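Phosphate-binding protein (Xanthomonas axonopodis pv. citri, PDB 5UB3) is a periplasmic binding protein, captured here with chloride, that probably serves as the sensory receptor partner of a diguanylate cyclase. Local coordinates at residues His94-Val99 with Val184-Glu189. Sequence-based numbering, arbitrary orientation.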
loop_
_atom_site.group_PDB
_atom_site.type_symbol
_atom_site.label_atom_id
_atom_site.label_comp_id
_atom_site.label_asym_id
_atom_site.label_seq_id
_atom_site.Cartn_x
_atom_site.Cartn_y
_atom_site.Cartn_z
ATOM N N HIS A 94 0.828 -4.216 9.701
ATOM C CA HIS A 94 0.286 -5.534 9.465
ATOM C C HIS A 94 -1.177 -5.439 9.203
ATOM O O HIS A 94 -1.736 -4.397 9.403
ATOM C CB HIS A 94 0.537 -6.521 10.604
ATOM C CG HIS A 94 -0.023 -6.109 11.915
ATOM N ND1 HIS A 94 0.643 -5.279 12.775
ATOM C CD2 HIS A 94 -1.188 -6.430 12.516
ATOM C CE1 HIS A 94 -0.067 -5.124 13.876
ATOM N NE2 HIS A 94 -1.191 -5.795 13.728
ATOM N N THR A 95 -1.727 -6.541 8.708
ATOM C CA THR A 95 -3.156 -6.629 8.439
ATOM C C THR A 95 -3.870 -7.208 9.640
ATOM O O THR A 95 -3.359 -8.124 10.290
ATOM C CB THR A 95 -3.414 -7.370 7.141
ATOM O OG1 THR A 95 -3.026 -6.497 6.066
ATOM C CG2 THR A 95 -4.899 -7.684 7.007
ATOM N N LEU A 96 -5.013 -6.619 9.957
ATOM C CA LEU A 96 -5.927 -7.221 10.894
ATOM C C LEU A 96 -7.241 -7.560 10.229
ATOM O O LEU A 96 -7.700 -6.888 9.281
ATOM C CB LEU A 96 -6.093 -6.358 12.123
ATOM C CG LEU A 96 -6.372 -4.877 12.047
ATOM C CD1 LEU A 96 -7.812 -4.760 11.620
ATOM C CD2 LEU A 96 -6.130 -4.124 13.372
ATOM N N PHE A 97 -7.811 -8.654 10.673
ATOM C CA PHE A 97 -9.124 -9.057 10.193
ATOM C C PHE A 97 -10.048 -8.729 11.316
ATOM O O PHE A 97 -9.762 -9.046 12.459
ATOM C CB PHE A 97 -9.171 -10.536 9.922
ATOM C CG PHE A 97 -8.377 -10.975 8.713
ATOM C CD1 PHE A 97 -7.005 -11.052 8.773
ATOM C CD2 PHE A 97 -9.011 -11.353 7.555
ATOM C CE1 PHE A 97 -6.278 -11.480 7.684
ATOM C CE2 PHE A 97 -8.303 -11.769 6.453
ATOM C CZ PHE A 97 -6.924 -11.863 6.528
ATOM N N PHE A 98 -11.190 -8.137 11.016
ATOM C CA PHE A 98 -12.107 -7.811 12.058
ATOM C C PHE A 98 -13.535 -8.155 11.667
ATOM O O PHE A 98 -13.872 -8.216 10.487
ATOM C CB PHE A 98 -11.985 -6.338 12.417
ATOM C CG PHE A 98 -12.407 -5.432 11.331
ATOM C CD1 PHE A 98 -11.484 -5.023 10.365
ATOM C CD2 PHE A 98 -13.746 -5.002 11.228
ATOM C CE1 PHE A 98 -11.878 -4.209 9.322
ATOM C CE2 PHE A 98 -14.138 -4.187 10.207
ATOM C CZ PHE A 98 -13.219 -3.792 9.243
ATOM N N VAL A 99 -14.348 -8.375 12.676
ATOM C CA VAL A 99 -15.782 -8.624 12.521
ATOM C C VAL A 99 -16.624 -7.823 13.475
ATOM O O VAL A 99 -16.116 -7.248 14.443
ATOM C CB VAL A 99 -16.116 -10.077 12.834
ATOM C CG1 VAL A 99 -15.329 -10.994 11.909
ATOM C CG2 VAL A 99 -15.868 -10.410 14.308
ATOM N N VAL A 184 -2.671 0.256 11.366
ATOM C CA VAL A 184 -2.655 1.723 11.427
ATOM C C VAL A 184 -4.006 2.313 11.058
ATOM O O VAL A 184 -4.535 3.250 11.717
ATOM C CB VAL A 184 -1.603 2.295 10.487
ATOM C CG1 VAL A 184 -1.552 3.820 10.618
ATOM C CG2 VAL A 184 -0.259 1.687 10.798
ATOM N N ASP A 185 -4.587 1.752 10.008
ATOM C CA ASP A 185 -5.927 2.102 9.608
ATOM C C ASP A 185 -6.929 1.961 10.726
ATOM O O ASP A 185 -7.797 2.803 10.878
ATOM C CB ASP A 185 -6.414 1.178 8.510
ATOM C CG ASP A 185 -5.705 1.354 7.218
ATOM O OD1 ASP A 185 -5.140 2.421 6.906
ATOM O OD2 ASP A 185 -5.785 0.385 6.450
ATOM N N TRP A 186 -6.789 0.904 11.525
ATOM C CA TRP A 186 -7.638 0.647 12.656
ATOM C C TRP A 186 -7.784 1.853 13.592
ATOM O O TRP A 186 -8.839 2.057 14.165
ATOM C CB TRP A 186 -7.061 -0.518 13.426
ATOM C CG TRP A 186 -7.896 -1.037 14.563
ATOM C CD1 TRP A 186 -7.586 -0.979 15.894
ATOM C CD2 TRP A 186 -9.168 -1.751 14.470
ATOM N NE1 TRP A 186 -8.571 -1.601 16.618
ATOM C CE2 TRP A 186 -9.543 -2.087 15.777
ATOM C CE3 TRP A 186 -10.000 -2.127 13.403
ATOM C CZ2 TRP A 186 -10.724 -2.797 16.069
ATOM C CZ3 TRP A 186 -11.183 -2.848 13.681
ATOM C CH2 TRP A 186 -11.528 -3.164 15.010
ATOM N N ASP A 187 -6.701 2.612 13.762
ATOM C CA ASP A 187 -6.633 3.745 14.691
ATOM C C ASP A 187 -6.772 5.075 13.973
ATOM O O ASP A 187 -6.657 6.145 14.586
ATOM C CB ASP A 187 -5.308 3.683 15.499
ATOM C CG ASP A 187 -5.321 2.565 16.538
ATOM O OD1 ASP A 187 -6.372 2.335 17.157
ATOM O OD2 ASP A 187 -4.326 1.863 16.688
ATOM N N ASP A 188 -7.021 5.015 12.673
ATOM C CA ASP A 188 -7.234 6.184 11.891
ATOM C C ASP A 188 -8.727 6.375 11.717
ATOM O O ASP A 188 -9.341 5.681 10.929
ATOM C CB ASP A 188 -6.578 6.008 10.539
ATOM C CG ASP A 188 -6.587 7.246 9.733
ATOM O OD1 ASP A 188 -7.546 8.041 9.869
ATOM O OD2 ASP A 188 -5.610 7.423 8.978
ATOM N N GLU A 189 -9.271 7.407 12.347
ATOM C CA GLU A 189 -10.709 7.613 12.354
ATOM C C GLU A 189 -11.389 7.937 11.002
ATOM O O GLU A 189 -12.594 7.783 10.914
ATOM C CB GLU A 189 -11.075 8.639 13.414
ATOM C CG GLU A 189 -10.597 8.217 14.817
ATOM C CD GLU A 189 -11.074 9.153 15.894
ATOM O OE1 GLU A 189 -11.937 9.977 15.560
ATOM O OE2 GLU A 189 -10.576 9.052 17.030
#
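Trp186 of the short helix 183-186 packs against Leu96 and Phe98 of strand 92-100, a compact example of how one indole can bridge two strand residues that point to the same side. Along 184-189, the helical turn comes first: Asp187 N donates a hydrogen bond to Val184 O and Asp188 N to Asp185 O, both at 3.0 Å. Asp185 turns its carboxylate to a salt bridge with Lys164.

Trp186 then makes the contact. With CG anti to the backbone N (chi1 -173°), its indole reaches out to the strand. Leu96 CD2 sits over one face, 4.1 Å from the centroid of the five-membered ring, a CH-pi contact; the same methyl also packs against Trp186 CB at 3.7 Å, and Leu96 CD1 reaches Trp186 CE3 at 3.9 Å. The far end of the indole leans on Phe98, where Trp186 CZ3 lies 3.7 Å from Phe98 CG and 3.8 Å from Phe98 CB. The two ring planes stand at 51°.

Strand 92-100 lies between strands 178-182 and 200-205, antiparallel to both, and the helix directly follows 178-182; the indole thus covers part of a sheet of the periplasmic-binding-protein fold, also touching Phe200 and Ile202. Asp187, next in sequence, pairs with Lys197, whose ammonium also makes a cation-pi contact with Trp186. Between the segments the adhesion is wholly apolar, resting on van der Waals packing and a CH-pi contact.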